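Local coordinates for CELL division inhibitor (Pyrococcus furiosus, PDB 1G3Q), which probably binds and hydrolyses ATP as a MinD-type P-loop ATPase of the cell division machinery, and binds ADP and magnesium, at residues S9-T14 with S146-T151; L59-L63 with K100-V104; V69-I73 with S107-F112; S129-S133 with L158-L163. All coordinates share one frame; numbering follows the deposited sequence.

Contact 1: S9-T14 with S146-T151. With ADP (adenosine-5'-diphosphate), chain C.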
loop_
_atom_site.group_PDB
_atom_site.type_symbol
_atom_site.label_atom_id
_atom_site.label_comp_id
_atom_site.label_asym_id
_atom_site.label_seq_id
_atom_site.Cartn_x
_atom_site.Cartn_y
_atom_site.Cartn_z
ATOM N N SER A 9 -6.175 4.040 -4.376
ATOM C CA SER A 9 -6.371 5.451 -4.677
ATOM C C SER A 9 -7.065 5.657 -6.015
ATOM O O SER A 9 -7.103 4.757 -6.861
ATOM C CB SER A 9 -5.034 6.188 -4.697
ATOM O OG SER A 9 -5.238 7.570 -4.931
ATOM N N GLY A 10 -7.613 6.853 -6.199
ATOM C CA GLY A 10 -8.281 7.177 -7.443
ATOM C C GLY A 10 -7.260 7.660 -8.451
ATOM O O GLY A 10 -7.484 7.596 -9.658
ATOM N N LYS A 11 -6.128 8.143 -7.953
ATOM C CA LYS A 11 -5.066 8.642 -8.820
ATOM C C LYS A 11 -3.701 8.120 -8.395
ATOM O O LYS A 11 -3.509 7.710 -7.251
ATOM C CB LYS A 11 -5.031 10.171 -8.801
ATOM C CG LYS A 11 -6.280 10.847 -9.343
ATOM C CD LYS A 11 -6.097 12.361 -9.353
ATOM C CE LYS A 11 -7.284 13.069 -9.977
ATOM N NZ LYS A 11 -7.086 14.545 -9.967
ATOM N N GLY A 12 -2.756 8.140 -9.328
ATOM C CA GLY A 12 -1.413 7.688 -9.025
ATOM C C GLY A 12 -0.617 8.844 -8.452
ATOM O O GLY A 12 -1.028 9.999 -8.574
ATOM N N GLY A 13 0.513 8.537 -7.823
ATOM C CA GLY A 13 1.348 9.571 -7.241
ATOM C C GLY A 13 0.782 10.141 -5.955
ATOM O O GLY A 13 1.261 11.159 -5.459
ATOM N N THR A 14 -0.231 9.480 -5.406
ATOM C CA THR A 14 -0.871 9.939 -4.177
ATOM C C THR A 14 -0.171 9.448 -2.910
ATOM O O THR A 14 -0.345 10.028 -1.837
ATOM C CB THR A 14 -2.351 9.505 -4.135
ATOM O OG1 THR A 14 -2.448 8.106 -4.430
ATOM C CG2 THR A 14 -3.164 10.292 -5.158
ATOM N N SER A 146 -10.680 16.727 -6.673
ATOM C CA SER A 146 -10.756 15.735 -7.739
ATOM C C SER A 146 -10.163 14.403 -7.282
ATOM O O SER A 146 -10.671 13.332 -7.618
ATOM C CB SER A 146 -10.021 16.237 -8.986
ATOM O OG SER A 146 -8.680 16.583 -8.683
ATOM N N CYS A 147 -9.085 14.471 -6.512
ATOM C CA CYS A 147 -8.447 13.260 -6.017
ATOM C C CYS A 147 -9.350 12.619 -4.968
ATOM O O CYS A 147 -9.472 11.400 -4.902
ATOM C CB CYS A 147 -7.081 13.590 -5.414
ATOM S SG CYS A 147 -6.133 12.128 -4.922
ATOM N N LEU A 148 -9.991 13.450 -4.154
ATOM C CA LEU A 148 -10.890 12.952 -3.122
ATOM C C LEU A 148 -12.091 12.244 -3.745
ATOM O O LEU A 148 -12.398 11.102 -3.397
ATOM C CB LEU A 148 -11.379 14.102 -2.237
ATOM C CG LEU A 148 -10.343 14.809 -1.360
ATOM C CD1 LEU A 148 -10.975 16.028 -0.708
ATOM C CD2 LEU A 148 -9.817 13.848 -0.303
ATOM N N THR A 149 -12.766 12.924 -4.672
ATOM C CA THR A 149 -13.935 12.351 -5.329
ATOM C C THR A 149 -13.589 11.089 -6.115
ATOM O O THR A 149 -14.345 10.119 -6.104
ATOM C CB THR A 149 -14.618 13.378 -6.271
ATOM O OG1 THR A 149 -13.679 13.849 -7.245
ATOM C CG2 THR A 149 -15.138 14.561 -5.475
ATOM N N ASP A 150 -12.447 11.093 -6.793
ATOM C CA ASP A 150 -12.034 9.921 -7.558
ATOM C C ASP A 150 -11.779 8.741 -6.626
ATOM O O ASP A 150 -12.237 7.627 -6.883
ATOM C CB ASP A 150 -10.769 10.230 -8.368
ATOM C CG ASP A 150 -11.067 11.013 -9.633
ATOM O OD1 ASP A 150 -12.212 11.491 -9.776
ATOM O OD2 ASP A 150 -10.159 11.153 -10.479
ATOM N N THR A 151 -11.053 8.990 -5.540
ATOM C CA THR A 151 -10.743 7.939 -4.575
ATOM C C THR A 151 -12.026 7.445 -3.913
ATOM O O THR A 151 -12.176 6.260 -3.623
ATOM C CB THR A 151 -9.770 8.448 -3.495
ATOM O OG1 THR A 151 -8.570 8.922 -4.123
ATOM C CG2 THR A 151 -9.418 7.330 -2.526
HETATM P PB ADP C . 2.064 6.223 -5.693
HETATM O O1B ADP C . 2.171 6.372 -7.129
HETATM O O2B ADP C . 0.708 6.586 -5.252
HETATM O O3B ADP C . 2.486 4.748 -5.067
HETATM P PA ADP C . 4.301 7.114 -4.205
HETATM O O1A ADP C . 5.389 6.540 -4.917
HETATM O O2A ADP C . 4.025 6.468 -2.949
HETATM O O3A ADP C . 3.026 7.232 -5.020
HETATM O "O5'" ADP C . 4.697 8.536 -3.920
HETATM C "C5'" ADP C . 5.059 9.512 -4.970
HETATM C "C4'" ADP C . 6.222 10.349 -4.573
HETATM O "O4'" ADP C . 5.852 11.342 -3.574
HETATM C "C3'" ADP C . 7.355 9.600 -3.946
HETATM O "O3'" ADP C . 8.599 10.022 -4.501
HETATM C "C2'" ADP C . 7.326 9.912 -2.481
HETATM O "O2'" ADP C . 8.590 9.935 -1.822
HETATM C "C1'" ADP C . 6.683 11.230 -2.386
HETATM N N9 ADP C . 5.736 11.367 -1.245
HETATM C C8 ADP C . 4.602 10.634 -0.860
HETATM N N7 ADP C . 4.003 11.045 0.220
HETATM C C5 ADP C . 4.764 12.124 0.608
HETATM C C6 ADP C . 4.662 13.023 1.707
HETATM N N6 ADP C . 3.674 12.881 2.592
HETATM N N1 ADP C . 5.614 14.038 1.824
HETATM C C2 ADP C . 6.619 14.162 0.903
HETATM N N3 ADP C . 6.789 13.352 -0.170
HETATM C C4 ADP C . 5.831 12.349 -0.267
#

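Contact 2: L59-L63 with K100-V104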
loop_
_atom_site.group_PDB
_atom_site.type_symbol
_atom_site.label_atom_id
_atom_site.label_comp_id
_atom_site.label_asym_id
_atom_site.label_seq_id
_atom_site.Cartn_x
_atom_site.Cartn_y
_atom_site.Cartn_z
ATOM N N LEU A 59 6.507 -11.585 -8.084
ATOM C CA LEU A 59 5.087 -11.878 -8.197
ATOM C C LEU A 59 4.759 -12.100 -9.676
ATOM O O LEU A 59 3.895 -12.905 -10.019
ATOM C CB LEU A 59 4.273 -10.703 -7.642
ATOM C CG LEU A 59 2.747 -10.731 -7.784
ATOM C CD1 LEU A 59 2.186 -12.011 -7.188
ATOM C CD2 LEU A 59 2.158 -9.510 -7.093
ATOM N N HIS A 60 5.467 -11.392 -10.554
ATOM C CA HIS A 60 5.234 -11.524 -11.990
ATOM C C HIS A 60 5.511 -12.947 -12.468
ATOM O O HIS A 60 4.801 -13.471 -13.331
ATOM C CB HIS A 60 6.098 -10.524 -12.769
ATOM C CG HIS A 60 5.703 -9.095 -12.554
ATOM N ND1 HIS A 60 5.888 -8.443 -11.354
ATOM C CD2 HIS A 60 5.121 -8.198 -13.384
ATOM C CE1 HIS A 60 5.440 -7.204 -11.457
ATOM N NE2 HIS A 60 4.969 -7.030 -12.678
ATOM N N ASP A 61 6.544 -13.567 -11.903
ATOM C CA ASP A 61 6.895 -14.939 -12.252
ATOM C C ASP A 61 5.766 -15.859 -11.807
ATOM O O ASP A 61 5.374 -16.783 -12.523
ATOM C CB ASP A 61 8.195 -15.354 -11.558
ATOM C CG ASP A 61 9.409 -14.659 -12.132
ATOM O OD1 ASP A 61 9.699 -14.868 -13.326
ATOM O OD2 ASP A 61 10.075 -13.906 -11.390
ATOM N N VAL A 62 5.247 -15.594 -10.614
ATOM C CA VAL A 62 4.158 -16.381 -10.049
ATOM C C VAL A 62 2.907 -16.248 -10.916
ATOM O O VAL A 62 2.273 -17.250 -11.268
ATOM C CB VAL A 62 3.827 -15.909 -8.609
ATOM C CG1 VAL A 62 2.712 -16.759 -8.019
ATOM C CG2 VAL A 62 5.080 -15.987 -7.731
ATOM N N LEU A 63 2.566 -15.011 -11.271
ATOM C CA LEU A 63 1.385 -14.735 -12.087
ATOM C C LEU A 63 1.503 -15.269 -13.509
ATOM O O LEU A 63 0.506 -15.368 -14.226
ATOM C CB LEU A 63 1.106 -13.229 -12.121
ATOM C CG LEU A 63 0.846 -12.557 -10.765
ATOM C CD1 LEU A 63 0.661 -11.060 -10.968
ATOM C CD2 LEU A 63 -0.386 -13.164 -10.103
ATOM N N LYS A 100 -4.974 -13.588 -11.713
ATOM C CA LYS A 100 -4.600 -14.586 -10.714
ATOM C C LYS A 100 -4.113 -13.978 -9.400
ATOM O O LYS A 100 -3.745 -14.703 -8.476
ATOM C CB LYS A 100 -3.528 -15.521 -11.277
ATOM C CG LYS A 100 -4.066 -16.477 -12.329
ATOM C CD LYS A 100 -2.972 -17.314 -12.955
ATOM C CE LYS A 100 -3.571 -18.334 -13.919
ATOM N NZ LYS A 100 -2.511 -19.096 -14.632
ATOM N N LEU A 101 -4.117 -12.652 -9.319
ATOM C CA LEU A 101 -3.675 -11.969 -8.107
ATOM C C LEU A 101 -4.485 -12.372 -6.871
ATOM O O LEU A 101 -3.912 -12.752 -5.849
ATOM C CB LEU A 101 -3.730 -10.449 -8.303
ATOM C CG LEU A 101 -2.539 -9.845 -9.055
ATOM C CD1 LEU A 101 -2.812 -8.387 -9.406
ATOM C CD2 LEU A 101 -1.291 -9.963 -8.180
ATOM N N PRO A 102 -5.826 -12.303 -6.948
ATOM C CA PRO A 102 -6.643 -12.679 -5.789
ATOM C C PRO A 102 -6.346 -14.065 -5.217
ATOM O O PRO A 102 -6.181 -14.210 -4.009
ATOM C CB PRO A 102 -8.065 -12.553 -6.322
ATOM C CG PRO A 102 -7.944 -11.388 -7.262
ATOM C CD PRO A 102 -6.668 -11.718 -8.009
ATOM N N GLU A 103 -6.272 -15.081 -6.073
ATOM C CA GLU A 103 -6.000 -16.431 -5.591
ATOM C C GLU A 103 -4.587 -16.559 -5.026
ATOM O O GLU A 103 -4.377 -17.222 -4.009
ATOM C CB GLU A 103 -6.220 -17.461 -6.709
ATOM C CG GLU A 103 -5.305 -17.326 -7.919
ATOM C CD GLU A 103 -5.746 -18.206 -9.085
ATOM O OE1 GLU A 103 -6.897 -18.050 -9.554
ATOM O OE2 GLU A 103 -4.944 -19.050 -9.535
ATOM N N VAL A 104 -3.621 -15.914 -5.671
ATOM C CA VAL A 104 -2.240 -15.979 -5.204
ATOM C C VAL A 104 -2.064 -15.324 -3.838
ATOM O O VAL A 104 -1.510 -15.923 -2.920
ATOM C CB VAL A 104 -1.276 -15.294 -6.194
ATOM C CG1 VAL A 104 0.128 -15.249 -5.599
ATOM C CG2 VAL A 104 -1.260 -16.054 -7.509
HETATM O O HOH W 1 -0.405 -17.188 -16.186
#

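Contact 3: V69-I73 with S107-F112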
loop_
_atom_site.group_PDB
_atom_site.type_symbol
_atom_site.label_atom_id
_atom_site.label_comp_id
_atom_site.label_asym_id
_atom_site.label_seq_id
_atom_site.Cartn_x
_atom_site.Cartn_y
_atom_site.Cartn_z
ATOM N N VAL A 69 4.387 -19.092 -5.298
ATOM C CA VAL A 69 4.442 -17.842 -4.552
ATOM C C VAL A 69 5.416 -17.899 -3.371
ATOM O O VAL A 69 5.980 -16.877 -2.979
ATOM C CB VAL A 69 3.038 -17.423 -4.057
ATOM C CG1 VAL A 69 2.565 -18.356 -2.951
ATOM C CG2 VAL A 69 3.064 -15.971 -3.594
ATOM N N GLU A 70 5.626 -19.093 -2.818
ATOM C CA GLU A 70 6.549 -19.261 -1.696
ATOM C C GLU A 70 7.953 -18.800 -2.080
ATOM O O GLU A 70 8.693 -18.274 -1.246
ATOM C CB GLU A 70 6.635 -20.734 -1.271
ATOM C CG GLU A 70 5.447 -21.290 -0.502
ATOM C CD GLU A 70 4.169 -21.340 -1.315
ATOM O OE1 GLU A 70 4.242 -21.515 -2.553
ATOM O OE2 GLU A 70 3.085 -21.220 -0.703
ATOM N N ASP A 71 8.323 -19.009 -3.341
ATOM C CA ASP A 71 9.650 -18.633 -3.809
ATOM C C ASP A 71 9.808 -17.169 -4.194
ATOM O O ASP A 71 10.872 -16.761 -4.663
ATOM C CB ASP A 71 10.071 -19.524 -4.982
ATOM C CG ASP A 71 10.341 -20.950 -4.549
ATOM O OD1 ASP A 71 10.874 -21.123 -3.437
ATOM O OD2 ASP A 71 10.039 -21.890 -5.312
ATOM N N ALA A 72 8.756 -16.383 -3.996
ATOM C CA ALA A 72 8.805 -14.961 -4.313
ATOM C C ALA A 72 8.685 -14.146 -3.030
ATOM O O ALA A 72 8.468 -12.937 -3.066
ATOM C CB ALA A 72 7.689 -14.598 -5.287
ATOM N N ILE A 73 8.830 -14.817 -1.891
ATOM C CA ILE A 73 8.760 -14.140 -0.597
ATOM C C ILE A 73 10.176 -13.885 -0.081
ATOM O O ILE A 73 10.953 -14.818 0.129
ATOM C CB ILE A 73 7.974 -14.979 0.432
ATOM C CG1 ILE A 73 6.511 -15.103 -0.024
ATOM C CG2 ILE A 73 8.058 -14.332 1.810
ATOM C CD1 ILE A 73 5.646 -15.947 0.882
ATOM N N SER A 107 -3.877 -16.984 -0.771
ATOM C CA SER A 107 -3.299 -18.259 -0.358
ATOM C C SER A 107 -2.220 -18.067 0.711
ATOM O O SER A 107 -1.755 -19.033 1.312
ATOM C CB SER A 107 -2.680 -18.979 -1.557
ATOM O OG SER A 107 -1.490 -18.329 -1.980
ATOM N N LEU A 108 -1.824 -16.818 0.943
ATOM C CA LEU A 108 -0.790 -16.503 1.929
ATOM C C LEU A 108 -1.385 -15.983 3.235
ATOM O O LEU A 108 -0.662 -15.719 4.196
ATOM C CB LEU A 108 0.157 -15.445 1.360
ATOM C CG LEU A 108 0.956 -15.834 0.115
ATOM C CD1 LEU A 108 1.556 -14.593 -0.522
ATOM C CD2 LEU A 108 2.038 -16.834 0.499
ATOM N N LYS A 109 -2.706 -15.843 3.255
ATOM C CA LYS A 109 -3.428 -15.323 4.408
ATOM C C LYS A 109 -3.040 -15.905 5.764
ATOM O O LYS A 109 -2.949 -15.173 6.749
ATOM C CB LYS A 109 -4.933 -15.508 4.195
ATOM C CG LYS A 109 -5.792 -14.894 5.286
ATOM C CD LYS A 109 -7.274 -15.113 5.019
ATOM C CE LYS A 109 -8.124 -14.438 6.086
ATOM N NZ LYS A 109 -9.584 -14.647 5.847
ATOM N N ASP A 110 -2.812 -17.213 5.814
ATOM C CA ASP A 110 -2.477 -17.885 7.065
ATOM C C ASP A 110 -1.042 -17.736 7.565
ATOM O O ASP A 110 -0.727 -18.179 8.671
ATOM C CB ASP A 110 -2.799 -19.376 6.944
ATOM C CG ASP A 110 -2.081 -20.033 5.782
ATOM O OD1 ASP A 110 -2.366 -19.669 4.616
ATOM O OD2 ASP A 110 -1.229 -20.913 6.029
ATOM N N LYS A 111 -0.172 -17.119 6.771
ATOM C CA LYS A 111 1.223 -16.969 7.173
ATOM C C LYS A 111 1.622 -15.581 7.666
ATOM O O LYS A 111 2.770 -15.372 8.056
ATOM C CB LYS A 111 2.139 -17.369 6.012
ATOM C CG LYS A 111 1.967 -18.812 5.568
ATOM C CD LYS A 111 2.970 -19.198 4.490
ATOM C CE LYS A 111 2.827 -20.669 4.122
ATOM N NZ LYS A 111 3.864 -21.101 3.141
ATOM N N PHE A 112 0.687 -14.637 7.655
ATOM C CA PHE A 112 0.990 -13.271 8.083
ATOM C C PHE A 112 -0.140 -12.642 8.883
ATOM O O PHE A 112 -1.296 -13.041 8.754
ATOM C CB PHE A 112 1.265 -12.392 6.857
ATOM C CG PHE A 112 2.438 -12.843 6.038
ATOM C CD1 PHE A 112 3.730 -12.451 6.374
ATOM C CD2 PHE A 112 2.256 -13.705 4.961
ATOM C CE1 PHE A 112 4.825 -12.912 5.652
ATOM C CE2 PHE A 112 3.347 -14.175 4.230
ATOM C CZ PHE A 112 4.634 -13.778 4.578
#

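Contact 4: S129-S133 with L158-L163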
loop_
_atom_site.group_PDB
_atom_site.type_symbol
_atom_site.label_atom_id
_atom_site.label_comp_id
_atom_site.label_asym_id
_atom_site.label_seq_id
_atom_site.Cartn_x
_atom_site.Cartn_y
_atom_site.Cartn_z
ATOM N N SER A 129 -7.795 -6.066 -10.258
ATOM C CA SER A 129 -7.270 -7.372 -9.864
ATOM C C SER A 129 -6.503 -7.296 -8.548
ATOM O O SER A 129 -6.592 -8.193 -7.712
ATOM C CB SER A 129 -6.347 -7.922 -10.953
ATOM O OG SER A 129 -7.039 -8.056 -12.179
ATOM N N ALA A 130 -5.747 -6.220 -8.373
ATOM C CA ALA A 130 -4.960 -6.036 -7.162
ATOM C C ALA A 130 -5.862 -5.682 -5.985
ATOM O O ALA A 130 -5.835 -6.351 -4.952
ATOM C CB ALA A 130 -3.914 -4.937 -7.379
ATOM N N MET A 131 -6.670 -4.639 -6.144
ATOM C CA MET A 131 -7.564 -4.206 -5.075
ATOM C C MET A 131 -8.487 -5.324 -4.607
ATOM O O MET A 131 -8.701 -5.494 -3.406
ATOM C CB MET A 131 -8.406 -3.009 -5.529
ATOM C CG MET A 131 -7.589 -1.785 -5.909
ATOM S SD MET A 131 -8.620 -0.347 -6.240
ATOM C CE MET A 131 -9.320 -0.812 -7.842
ATOM N N LEU A 132 -9.026 -6.087 -5.555
ATOM C CA LEU A 132 -9.937 -7.175 -5.222
ATOM C C LEU A 132 -9.255 -8.380 -4.588
ATOM O O LEU A 132 -9.914 -9.377 -4.272
ATOM C CB LEU A 132 -10.721 -7.614 -6.460
ATOM C CG LEU A 132 -11.741 -6.588 -6.971
ATOM C CD1 LEU A 132 -12.419 -7.115 -8.229
ATOM C CD2 LEU A 132 -12.770 -6.313 -5.889
ATOM N N SER A 133 -7.939 -8.294 -4.409
ATOM C CA SER A 133 -7.190 -9.376 -3.778
ATOM C C SER A 133 -7.241 -9.192 -2.264
ATOM O O SER A 133 -6.867 -10.091 -1.509
ATOM C CB SER A 133 -5.727 -9.375 -4.241
ATOM O OG SER A 133 -5.608 -9.765 -5.599
ATOM N N LEU A 158 -15.173 -0.788 -4.346
ATOM C CA LEU A 158 -14.646 -1.842 -3.488
ATOM C C LEU A 158 -15.664 -2.240 -2.424
ATOM O O LEU A 158 -15.783 -3.413 -2.079
ATOM C CB LEU A 158 -13.343 -1.383 -2.825
ATOM C CG LEU A 158 -12.188 -1.085 -3.786
ATOM C CD1 LEU A 158 -10.973 -0.616 -2.999
ATOM C CD2 LEU A 158 -11.857 -2.333 -4.595
ATOM N N LYS A 159 -16.393 -1.261 -1.902
ATOM C CA LYS A 159 -17.400 -1.539 -0.885
ATOM C C LYS A 159 -18.455 -2.484 -1.455
ATOM O O LYS A 159 -18.852 -3.454 -0.806
ATOM C CB LYS A 159 -18.062 -0.240 -0.425
ATOM C CG LYS A 159 -19.026 -0.422 0.733
ATOM C CD LYS A 159 -19.652 0.901 1.138
ATOM C CE LYS A 159 -20.583 0.728 2.330
ATOM N NZ LYS A 159 -21.263 2.007 2.677
ATOM N N LYS A 160 -18.897 -2.199 -2.678
ATOM C CA LYS A 160 -19.900 -3.024 -3.341
ATOM C C LYS A 160 -19.327 -4.396 -3.683
ATOM O O LYS A 160 -20.060 -5.386 -3.749
ATOM C CB LYS A 160 -20.393 -2.331 -4.616
ATOM C CG LYS A 160 -21.074 -0.989 -4.360
ATOM C CD LYS A 160 -21.508 -0.309 -5.654
ATOM C CE LYS A 160 -22.239 0.992 -5.365
ATOM N NZ LYS A 160 -22.645 1.704 -6.609
ATOM N N ALA A 161 -18.015 -4.452 -3.895
ATOM C CA ALA A 161 -17.350 -5.708 -4.225
ATOM C C ALA A 161 -17.220 -6.607 -2.998
ATOM O O ALA A 161 -16.828 -7.768 -3.109
ATOM C CB ALA A 161 -15.974 -5.432 -4.825
ATOM N N GLY A 162 -17.541 -6.063 -1.827
ATOM C CA GLY A 162 -17.467 -6.853 -0.611
ATOM C C GLY A 162 -16.359 -6.509 0.371
ATOM O O GLY A 162 -16.309 -7.077 1.461
ATOM N N LEU A 163 -15.473 -5.587 0.005
ATOM C CA LEU A 163 -14.379 -5.209 0.896
ATOM C C LEU A 163 -14.796 -4.255 2.007
ATOM O O LEU A 163 -15.618 -3.359 1.803
ATOM C CB LEU A 163 -13.235 -4.557 0.109
ATOM C CG LEU A 163 -12.404 -5.405 -0.856
ATOM C CD1 LEU A 163 -13.201 -5.696 -2.119
ATOM C CD2 LEU A 163 -11.119 -4.650 -1.200
#

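Contact 1: S9-T14 with S146-T151
Two hydrogen bonds join S9-T14, the first part of the P-loop, to the helical turn S146-T151. G10 N donates to T151 OG1 over 3.1 Å, with an angle of 149° at the hydrogen. T151 OG1 in turn donates a hydrogen bond to C147 O at 2.7 Å. That carbonyl also takes the helical bond from T151 N, and the two donors reach it from opposite faces of its plane. The second bridge runs from K11 NZ to S146 OG, 2.9 Å long. K11 has CG beside its own backbone N (chi1 -63°) and is extended from there on, which carries NZ out to the serine. On the way its chain crosses D150 obliquely, and K11 CE lies 3.5 Å from D150 OD2. K11 NZ itself stays 4.6 Å from D150 OD2, so any attraction there is probably modest.

Apolar contact comes from T14 CG2 on C147 SG, at 3.5 Å, and from the carbon chain of K11. G10 CA packs against the backbone of D150, 3.9 Å from D150 C.

The loop also holds the nucleotide: G13 N donates to ADP O1B at 2.8 Å, and G15, K16 and T17 continue the site. K11 extends away from ADP.

S9 OG is bonded to V140 O of strand 136-141. C147 and T151 rest on the same strand, and T151 also touches M189 of helix 182-189.

Contact 2: L59-L63 with K100-V104
L63 and L101 interlock at the centre of this contact. L63 CD1 and L101 CD2 are 3.6 Å apart, and L63 CD2 rests on the start of the second helix, 3.9 Å from K100 C. L101 CD2 also takes L59 CD2 at 3.6 Å, so one methyl lies among the ends of two leucines a helical turn apart. L59 and L101 meet at about a right angle. In L59, CG stands anti to the backbone N (chi1 174°), and both its methyls face the other helix.

V104 fills the next position, one turn on from L101. V104 CG1 touches V62 CG1 at 3.8 Å. The other branch, V104 CG2, faces L63 CD2 at 4.0 Å. The side-chain pairs are all apolar, and no direct hydrogen bond crosses between the segments.

Polar groups appear at the border. One water donates to L63 O at 2.8 Å and accepts from K100 NZ at 3.2 Å. The extended K100 chain carries its amine to this water, past the edge of the leucine cluster. Further out, L63 N bonds to L59 O, and V104 N bonds to K100 O at the helix start. Backbone bonds of L59 with P85 and of L63 with D97 hold helix 59-63.

The contact packs helix 59-63 against helix 101-106. L101 also lies on S133, beyond helix 125-131, V104 touches V69, and H60 packs on helix 90-95.

Contact 3: V69-I73 with S107-F112
K111 and L108 are tied by a backbone bond, K111 N to L108 O at 3.0 Å, and both reach over to V69-I73. On the facing side, A72 N bonds to V69 O in the same way, also at 3.0 Å. Both bonds run from residue i+3 back to residue i, in turns that carry touching side chains. The first turn lies in the loop between helix 101-106 and strand 114-118. The second, with its 3-10 segment 69-71, lies in the loop before strand 74-75.

L108 supplies the middle of the contact. L108 CD1 touches V69 CG2 at 3.7 Å. L108 CD2 touches both I73 CD1, at 3.7 Å, and V69 CG1, at 3.8 Å. The leucine runs past both partners in the opposite direction, so the chains lie alongside one another. V69 places CG1 between its backbone N and carbonyl carbon (chi1 70°), which puts both branches on the leucine. I73 CD1 goes on to the edge of the F112 ring, near the ring plane, 4.4 Å from F112 CZ. K33 makes a cation-pi contact with the same ring.

At the solvent side, E70 OE2 and K111 NZ form a long salt bridge of 3.9 Å. The two chains cross at about a right angle. S107 OG borders V69 CG1, but its hydrogen bond goes to V104 O.

The chemistry is thus mainly apolar. L108 bridges V69 and I73, and itself packs on L84 and L35 of the sheet. The long salt bridge between exposed side chains probably adds little.

Contact 4: S129-S133 with L158-L163
M131 and L158 meet at about a right angle. M131 CB touches L158 CD2 at 3.6 Å. M131 CG lies anti to the carbonyl carbon (chi1 -61°), and the chain runs straight on to SD (chi2 -173°). There M131 SD lies by both methyls of the leucine, 4.0 Å from L158 CD1.

L132 makes the other half of the contact. Its CD2 branch reaches three side chains. L132 CD2 presses on A161 CB at 3.5 Å, closer than usual for two carbons. It meets L163 CD1 at 3.8 Å, the two leucines crossing nearly at right angles, and reaches L158 less closely. The other branch of L163 approaches the backbone, with L163 CD2 3.4 Å from M131 O. That carbonyl accepts a hydrogen bond from S6 OG of strand 3-8.

G162, with phi 109°, makes a Schellman motif, and L163 N bonds back to L158 O. This is consistent with the chain reversal that places L163 near L158. At the end of helix 125-131, S133 OG donates to S129 O at 2.8 Å, in the carbonyl plane.

The contact joins the C-terminal ends of helices 125-131 and 145-160. M131 and L158 both pack on V8 of strand 3-8, L158 also lies on strand 164-173, and S133 touches helix 101-106.

Overall arrangement
From the N terminus, the P-loop after strand 3-8 opens contact 1, which closes on helix 145-160. Contacts 2 and 3 both lie within this span. Contact 2 ties helix 59-63 to helix 101-106. Contact 3 ties the loops that follow these two helices. The two contacts cross, since 59-63 and 69-73 are followed by their partners 100-104 and 107-112 in the same order, and they touch. Contact 4 joins the ends of helices 125-131 and 145-160. It opens before contact 1 closes and ends after it, so these two cross and share helix 145-160. Contact 4 also touches contact 2. Contacts 1 and 3 lie on opposite sides of the chain's centre, about 29 Å between centres.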